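ABC transporter (Caldanaerobius, PDB 4G68) probably serves as the extracellular solute-binding protein of an ABC transporter, capturing sugars released from xylan for uptake by this thermophilic bacterium. Local coordinates at residues V156-K161 and A283-D288; G249-G254 and Q410-Q415. All blocks are in the same frame, centred on the assembly; numbering follows the deposited sequence.

Contact 1 of 2, residues V156-K161 and A283-D288; sequences VLYINK and AAFVSD
Tyr158 and Phe285 form a buried T-shaped aromatic contact that joins the last part of strand 144-160 to the short helix 283-286, inside the solute-binding fold. The CD2-CE2 edge of Phe285 stands over the face of the tyrosine ring, with the two planes at 89° and the ring centroids 4.8 Å apart. Phe285 CE2 comes down over the middle of that face: it lies 3.6 Å from Tyr158 CG and 3.9 Å from Tyr158 CZ, and Phe285 CD2 lies 3.7 Å from Tyr158 CD1. The opposite face of the tyrosine is covered by Val156 CG1 from the same side of the strand, two residues back, so the ring is held between a methyl group and an aromatic edge. The tyrosine side chain leaves the strand toward helix 283-286, and with CG anti to the carbonyl carbon (chi1 -61°) its face is met by the edge of Phe285. Tyrosine suits this place because its ring packs like a phenylalanine while its hydroxyl is hydrogen-bonded to Gly278 O. Phe285, wholly apolar, also makes edge-to-face pairs with Phe267 and Tyr275, which extends the aromatic cluster toward helix 260-268 and strand 274-278. Replacing Tyr158 with an alanine would probably leave the Phe285 edge facing a gap and Gly278 O without its hydroxyl partner. No hydrogen bond or charge spans the two segments; cohesion here rests on dispersion and on the weak attraction between the positive C-H rim of Phe285 and the electron-rich tyrosine face.

Contact 2 of 2, residues G249-G254 and Q410-Q415; sequences GAFDSG and QLFAKQ
Phe412, at the end of helix 398-412, meets Phe251 of the loop that follows helix 233-248, and the segment carrying it is best followed from Gln410. Gln410 O accepts a hydrogen bond from Gln415 N at 2.9 Å, closing the last turn of the helix. Leu411, buried and apolar, rests on Ala239 of helix 233-248, while its carbonyl oxygen accepts a bond from the backbone N of Lys414. Phe412 makes the contact itself. Its CG is anti to the carbonyl carbon (chi1 -82°), and the ring reaches across to the loop, presenting its CE2 edge. Phe412 CE2 lies 3.7 Å from Phe251 CE2 and 3.8 Å from Phe251 CZ; the meeting involves the CD2-CE2 side of Phe412 and CE2 and CZ of Phe251. With centroids 5.6 Å apart and planes at 66°, this is an offset edge-to-face pair, more tilted than a true T. Ala250 CB sits 3.7 Å above the centre of one Phe251 face, where a methyl suits packing against a flat ring. After Ala413, Lys414 leaves the helix with positive phi in a Schellman motif; the residue is exposed, but its bent side chain turns back toward helix 233-248, where NZ makes a weak hydrogen bond to Asn247 OD1. Gln415 completes the motif through its bond back to Gln410. Gly249 ends helix 233-248 by the same motif, its positive phi one that glycine adopts easily. The pair thus lies beside helix 233-248, whose Met245 touches Phe251 and whose Leu242 touches Phe412, while Phe255 stacks on Phe251 and Leu195 also packs against it.

How the contacts relate
The centres of contacts 1 and 2 lie about 23 Å apart, and their nearest atoms, about 9 Å apart, do not touch. Along the chain the segments alternate: 156-161, 249-254, 283-288, then 410-415, so contact 2 begins before contact 1 is completed. Contact 1 ties the mixed sheet, through strand 144-160, to helix 283-286; contact 2 lies wholly among helices and loops, where helix 398-412 meets the exit of helix 233-248. Helix 260-268 lies between segments 249-254 and 283-288 in sequence and packs against contact 1. Both join sequence-distant parts of the binding protein, and each is an aromatic pair; no hydrogen bond crosses either.

Contact 1 of 2, residues V156-K161 and A283-D288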
ATOM      1  N   VAL C 156       7.833   1.178   4.038  1.00 16.79           N
ATOM      2  CA  VAL C 156       9.212   1.622   3.834  1.00 19.48           C
ATOM      3  C   VAL C 156       9.414   2.985   4.475  1.00 21.65           C
ATOM      4  O   VAL C 156       8.570   3.851   4.283  1.00 18.91           O
ATOM      5  CB  VAL C 156       9.513   1.810   2.333  1.00 17.37           C
ATOM      6  CG1 VAL C 156      10.943   2.327   2.093  1.00 19.75           C
ATOM      7  CG2 VAL C 156       9.298   0.493   1.587  1.00 19.09           C
ATOM      8  N   LEU C 157      10.563   3.167   5.185  1.00 19.51           N
ATOM      9  CA  LEU C 157      11.050   4.497   5.538  1.00 18.59           C
ATOM     10  C   LEU C 157      12.025   4.921   4.436  1.00 18.80           C
ATOM     11  O   LEU C 157      13.077   4.291   4.219  1.00 19.33           O
ATOM     12  CB  LEU C 157      11.678   4.528   6.965  1.00 18.02           C
ATOM     13  CG  LEU C 157      12.327   5.840   7.493  1.00 17.26           C
ATOM     14  CD1 LEU C 157      11.381   7.038   7.500  1.00 19.46           C
ATOM     15  CD2 LEU C 157      12.928   5.600   8.871  1.00 17.90           C
ATOM     16  N   TYR C 158      11.701   6.039   3.773  1.00 20.19           N
ATOM     17  CA  TYR C 158      12.573   6.637   2.765  1.00 22.57           C
ATOM     18  C   TYR C 158      13.395   7.724   3.420  1.00 22.83           C
ATOM     19  O   TYR C 158      12.846   8.579   4.097  1.00 22.23           O
ATOM     20  CB  TYR C 158      11.737   7.255   1.637  1.00 21.04           C
ATOM     21  CG  TYR C 158      10.878   6.245   0.922  1.00 20.64           C
ATOM     22  CD1 TYR C 158      11.352   5.565  -0.189  1.00 24.38           C
ATOM     23  CD2 TYR C 158       9.563   6.017   1.316  1.00 22.57           C
ATOM     24  CE1 TYR C 158      10.555   4.649  -0.873  1.00 21.91           C
ATOM     25  CE2 TYR C 158       8.761   5.093   0.647  1.00 21.37           C
ATOM     26  CZ  TYR C 158       9.254   4.429  -0.435  1.00 18.80           C
ATOM     27  OH  TYR C 158       8.428   3.537  -1.088  1.00 19.27           O
ATOM     28  N   ILE C 159      14.718   7.671   3.203  1.00 22.94           N
ATOM     29  CA  ILE C 159      15.689   8.605   3.770  1.00 21.99           C
ATOM     30  C   ILE C 159      16.309   9.392   2.608  1.00 23.36           C
ATOM     31  O   ILE C 159      16.891   8.783   1.707  1.00 22.73           O
ATOM     32  CB  ILE C 159      16.828   7.779   4.487  1.00 22.22           C
ATOM     33  CG1 ILE C 159      16.242   6.884   5.557  1.00 22.08           C
ATOM     34  CG2 ILE C 159      17.990   8.643   5.027  1.00 20.00           C
ATOM     35  CD1 ILE C 159      15.464   7.699   6.558  1.00 24.17           C
ATOM     36  N   ASN C 160      16.179  10.718   2.611  1.00 25.15           N
ATOM     37  CA  ASN C 160      16.956  11.544   1.684  1.00 22.49           C
ATOM     38  C   ASN C 160      18.390  11.627   2.216  1.00 25.71           C
ATOM     39  O   ASN C 160      18.645  12.438   3.123  1.00 22.95           O
ATOM     40  CB  ASN C 160      16.356  12.960   1.577  1.00 22.44           C
ATOM     41  CG  ASN C 160      17.090  13.830   0.557  1.00 21.26           C
ATOM     42  OD1 ASN C 160      18.315  13.784   0.478  1.00 28.34           O
ATOM     43  ND2 ASN C 160      16.364  14.589  -0.239  1.00 22.84           N
ATOM     44  N   LYS C 161      19.308  10.796   1.677  1.00 26.32           N
ATOM     45  CA  LYS C 161      20.694  10.706   2.200  1.00 29.69           C
ATOM     46  C   LYS C 161      21.404  12.062   2.165  1.00 26.35           C
ATOM     47  O   LYS C 161      22.200  12.374   3.068  1.00 28.20           O
ATOM     48  CB  LYS C 161      21.558   9.720   1.406  1.00 28.39           C
ATOM     49  CG  LYS C 161      21.062   8.260   1.349  1.00 36.61           C
ATOM     50  CD  LYS C 161      21.965   7.473   0.386  1.00 34.20           C
ATOM     51  CE  LYS C 161      21.283   6.251  -0.204  1.00 42.06           C
ATOM     52  NZ  LYS C 161      21.926   5.614  -1.407  1.00 42.67           N
ATOM     53  N   ALA C 283       8.203   4.833  -6.881  1.00 22.20           N
ATOM     54  CA  ALA C 283       8.275   5.299  -8.284  1.00 23.70           C
ATOM     55  C   ALA C 283       8.210   6.816  -8.388  1.00 24.04           C
ATOM     56  O   ALA C 283       8.840   7.355  -9.262  1.00 21.87           O
ATOM     57  CB  ALA C 283       7.174   4.665  -9.151  1.00 21.28           C
ATOM     58  N   ALA C 284       7.486   7.481  -7.468  1.00 24.49           N
ATOM     59  CA  ALA C 284       7.426   8.986  -7.455  1.00 24.68           C
ATOM     60  C   ALA C 284       8.790   9.607  -7.190  1.00 22.10           C
ATOM     61  O   ALA C 284       8.998  10.797  -7.471  1.00 25.24           O
ATOM     62  CB  ALA C 284       6.416   9.494  -6.428  1.00 23.76           C
ATOM     63  N   PHE C 285       9.707   8.826  -6.617  1.00 22.17           N
ATOM     64  CA  PHE C 285      11.025   9.384  -6.215  1.00 21.75           C
ATOM     65  C   PHE C 285      12.108   9.041  -7.246  1.00 25.25           C
ATOM     66  O   PHE C 285      13.056   9.824  -7.467  1.00 26.85           O
ATOM     67  CB  PHE C 285      11.464   8.970  -4.767  1.00 21.85           C
ATOM     68  CG  PHE C 285      10.339   9.007  -3.743  1.00 19.26           C
ATOM     69  CD1 PHE C 285       9.330   9.949  -3.829  1.00 17.59           C
ATOM     70  CD2 PHE C 285      10.338   8.118  -2.646  1.00 20.67           C
ATOM     71  CE1 PHE C 285       8.323   9.991  -2.883  1.00 22.81           C
ATOM     72  CE2 PHE C 285       9.347   8.159  -1.700  1.00 22.25           C
ATOM     73  CZ  PHE C 285       8.335   9.112  -1.803  1.00 21.55           C
ATOM     74  N   VAL C 286      11.949   7.880  -7.888  1.00 27.33           N
ATOM     75  CA  VAL C 286      12.994   7.342  -8.745  1.00 27.07           C
ATOM     76  C   VAL C 286      12.542   7.089 -10.191  1.00 29.77           C
ATOM     77  O   VAL C 286      13.368   6.771 -11.064  1.00 27.93           O
ATOM     78  CB  VAL C 286      13.612   6.086  -8.095  1.00 31.62           C
ATOM     79  CG1 VAL C 286      14.135   6.439  -6.702  1.00 29.83           C
ATOM     80  CG2 VAL C 286      12.610   4.923  -7.991  1.00 29.53           C
ATOM     81  N   SER C 287      11.250   7.237 -10.454  1.00 26.65           N
ATOM     82  CA  SER C 287      10.792   7.046 -11.824  1.00 30.52           C
ATOM     83  C   SER C 287      10.131   8.267 -12.437  1.00 29.86           C
ATOM     84  O   SER C 287      10.190   8.434 -13.629  1.00 28.20           O
ATOM     85  CB  SER C 287       9.836   5.853 -11.902  1.00 29.78           C
ATOM     86  OG  SER C 287      10.500   4.671 -11.502  1.00 31.39           O
ATOM     87  N   ASP C 288       9.451   9.056 -11.612  1.00 27.43           N
ATOM     88  CA  ASP C 288       8.775  10.285 -12.062  1.00 31.41           C
ATOM     89  C   ASP C 288       9.830  11.217 -12.645  1.00 32.98           C
ATOM     90  O   ASP C 288      10.814  11.529 -11.968  1.00 33.04           O
ATOM     91  CB  ASP C 288       8.099  10.942 -10.857  1.00 30.99           C
ATOM     92  CG  ASP C 288       7.188  12.084 -11.233  1.00 32.08           C
ATOM     93  OD1 ASP C 288       7.445  12.774 -12.249  1.00 35.44           O
ATOM     94  OD2 ASP C 288       6.214  12.287 -10.497  1.00 32.86           O
TER

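Contact 2 of 2, residues G249-G254 and Q410-Q415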
ATOM      1  N   GLY C 249       7.247  17.759  15.960  1.00 31.61           N
ATOM      2  CA  GLY C 249       7.173  18.618  14.760  1.00 26.24           C
ATOM      3  C   GLY C 249       7.671  17.858  13.529  1.00 29.78           C
ATOM      4  O   GLY C 249       8.333  18.431  12.651  1.00 28.83           O
ATOM      5  N   ALA C 250       7.372  16.557  13.482  1.00 27.76           N
ATOM      6  CA  ALA C 250       7.606  15.776  12.256  1.00 25.99           C
ATOM      7  C   ALA C 250       6.959  16.348  10.975  1.00 27.30           C
ATOM      8  O   ALA C 250       7.499  16.162   9.895  1.00 25.63           O
ATOM      9  CB  ALA C 250       7.193  14.335  12.466  1.00 24.34           C
ATOM     10  N   PHE C 251       5.820  17.048  11.081  1.00 27.78           N
ATOM     11  CA  PHE C 251       5.019  17.388   9.884  1.00 29.24           C
ATOM     12  C   PHE C 251       4.896  18.879   9.640  1.00 29.77           C
ATOM     13  O   PHE C 251       4.812  19.655  10.589  1.00 34.58           O
ATOM     14  CB  PHE C 251       3.636  16.668   9.894  1.00 28.62           C
ATOM     15  CG  PHE C 251       3.740  15.187  10.311  1.00 27.17           C
ATOM     16  CD1 PHE C 251       4.286  14.214   9.426  1.00 25.91           C
ATOM     17  CD2 PHE C 251       3.336  14.762  11.608  1.00 24.03           C
ATOM     18  CE1 PHE C 251       4.445  12.893   9.847  1.00 23.62           C
ATOM     19  CE2 PHE C 251       3.482  13.446  12.007  1.00 24.66           C
ATOM     20  CZ  PHE C 251       4.027  12.507  11.146  1.00 23.88           C
ATOM     21  N   ASP C 252       4.871  19.288   8.383  1.00 30.88           N
ATOM     22  CA  ASP C 252       4.593  20.678   8.034  1.00 34.29           C
ATOM     23  C   ASP C 252       3.237  21.100   8.620  1.00 36.99           C
ATOM     24  O   ASP C 252       2.338  20.277   8.766  1.00 38.39           O
ATOM     25  CB  ASP C 252       4.551  20.866   6.530  1.00 39.00           C
ATOM     26  CG  ASP C 252       5.942  21.020   5.905  1.00 44.97           C
ATOM     27  OD1 ASP C 252       6.834  21.729   6.457  1.00 45.87           O
ATOM     28  OD2 ASP C 252       6.135  20.432   4.814  1.00 50.28           O
ATOM     29  N   SER C 253       3.088  22.376   8.947  1.00 38.03           N
ATOM     30  CA  SER C 253       1.826  22.902   9.501  1.00 39.12           C
ATOM     31  C   SER C 253       0.522  22.423   8.758  1.00 34.69           C
ATOM     32  O   SER C 253      -0.416  21.920   9.382  1.00 37.02           O
ATOM     33  CB  SER C 253       1.902  24.446   9.606  1.00 38.16           C
ATOM     34  OG  SER C 253       3.110  24.880  10.264  1.00 49.42           O
ATOM     35  N   GLY C 254       0.473  22.554   7.439  1.00 35.43           N
ATOM     36  CA  GLY C 254      -0.738  22.156   6.684  1.00 35.81           C
ATOM     37  C   GLY C 254      -0.851  20.719   6.159  1.00 36.23           C
ATOM     38  O   GLY C 254      -1.616  20.442   5.190  1.00 30.75           O
ATOM     39  N   GLN C 410      -7.928  12.136  13.807  1.00 33.38           N
ATOM     40  CA  GLN C 410      -8.098  12.915  15.054  1.00 35.90           C
ATOM     41  C   GLN C 410      -6.922  12.850  16.070  1.00 35.93           C
ATOM     42  O   GLN C 410      -6.708  13.813  16.846  1.00 31.50           O
ATOM     43  CB  GLN C 410      -9.382  12.453  15.715  1.00 37.86           C
ATOM     44  CG  GLN C 410     -10.593  12.973  14.990  1.00 37.83           C
ATOM     45  CD  GLN C 410     -11.757  12.017  15.021  1.00 42.68           C
ATOM     46  OE1 GLN C 410     -12.176  11.496  16.084  1.00 46.34           O
ATOM     47  NE2 GLN C 410     -12.293  11.775  13.844  1.00 32.15           N
ATOM     48  N   LEU C 411      -6.170  11.748  16.052  1.00 33.05           N
ATOM     49  CA  LEU C 411      -4.869  11.686  16.732  1.00 37.47           C
ATOM     50  C   LEU C 411      -3.853  12.683  16.165  1.00 35.78           C
ATOM     51  O   LEU C 411      -3.217  13.438  16.932  1.00 36.82           O
ATOM     52  CB  LEU C 411      -4.257  10.270  16.695  1.00 37.92           C
ATOM     53  CG  LEU C 411      -4.866   9.172  17.572  1.00 36.96           C
ATOM     54  CD1 LEU C 411      -4.218   7.821  17.236  1.00 38.07           C
ATOM     55  CD2 LEU C 411      -4.717   9.491  19.063  1.00 35.55           C
ATOM     56  N   PHE C 412      -3.665  12.671  14.840  1.00 34.54           N
ATOM     57  CA  PHE C 412      -2.753  13.644  14.191  1.00 33.16           C
ATOM     58  C   PHE C 412      -3.162  15.102  14.503  1.00 34.31           C
ATOM     59  O   PHE C 412      -2.303  16.030  14.525  1.00 36.20           O
ATOM     60  CB  PHE C 412      -2.743  13.453  12.689  1.00 24.65           C
ATOM     61  CG  PHE C 412      -1.829  12.339  12.204  1.00 24.79           C
ATOM     62  CD1 PHE C 412      -2.350  11.032  11.899  1.00 26.53           C
ATOM     63  CD2 PHE C 412      -0.458  12.555  12.070  1.00 22.97           C
ATOM     64  CE1 PHE C 412      -1.514  10.024  11.425  1.00 26.27           C
ATOM     65  CE2 PHE C 412       0.381  11.556  11.590  1.00 28.06           C
ATOM     66  CZ  PHE C 412      -0.141  10.272  11.285  1.00 27.05           C
ATOM     67  N   ALA C 413      -4.466  15.290  14.709  1.00 36.83           N
ATOM     68  CA  ALA C 413      -5.081  16.636  14.771  1.00 38.48           C
ATOM     69  C   ALA C 413      -5.103  17.106  16.190  1.00 42.50           C
ATOM     70  O   ALA C 413      -5.523  18.227  16.466  1.00 46.97           O
ATOM     71  CB  ALA C 413      -6.506  16.618  14.238  1.00 35.92           C
ATOM     72  N   LYS C 414      -4.664  16.238  17.096  1.00 47.88           N
ATOM     73  CA  LYS C 414      -4.622  16.555  18.531  1.00 48.44           C
ATOM     74  C   LYS C 414      -6.037  16.835  19.077  1.00 45.71           C
ATOM     75  O   LYS C 414      -6.187  17.609  20.038  1.00 42.59           O
ATOM     76  CB  LYS C 414      -3.688  17.754  18.785  1.00 44.41           C
ATOM     77  CG  LYS C 414      -2.231  17.544  18.386  1.00 43.52           C
ATOM     78  CD  LYS C 414      -1.536  16.547  19.306  1.00 52.15           C
ATOM     79  CE  LYS C 414      -1.122  17.244  20.591  1.00 50.50           C
ATOM     80  NZ  LYS C 414      -0.476  16.320  21.554  1.00 56.32           N
ATOM     81  N   GLN C 415      -7.050  16.200  18.454  1.00 45.19           N
ATOM     82  CA  GLN C 415      -8.471  16.319  18.858  1.00 41.20           C
ATOM     83  C   GLN C 415      -8.981  15.129  19.688  1.00 40.16           C
ATOM     84  O   GLN C 415     -10.017  15.223  20.360  1.00 34.61           O
ATOM     85  CB  GLN C 415      -9.381  16.525  17.656  1.00 41.92           C
ATOM     86  CG  GLN C 415      -9.152  17.828  16.921  1.00 45.53           C
ATOM     87  CD  GLN C 415      -9.891  17.880  15.604  1.00 51.19           C
ATOM     88  OE1 GLN C 415     -10.997  17.332  15.487  1.00 53.19           O
ATOM     89  NE2 GLN C 415      -9.292  18.563  14.614  1.00 57.29           N
TER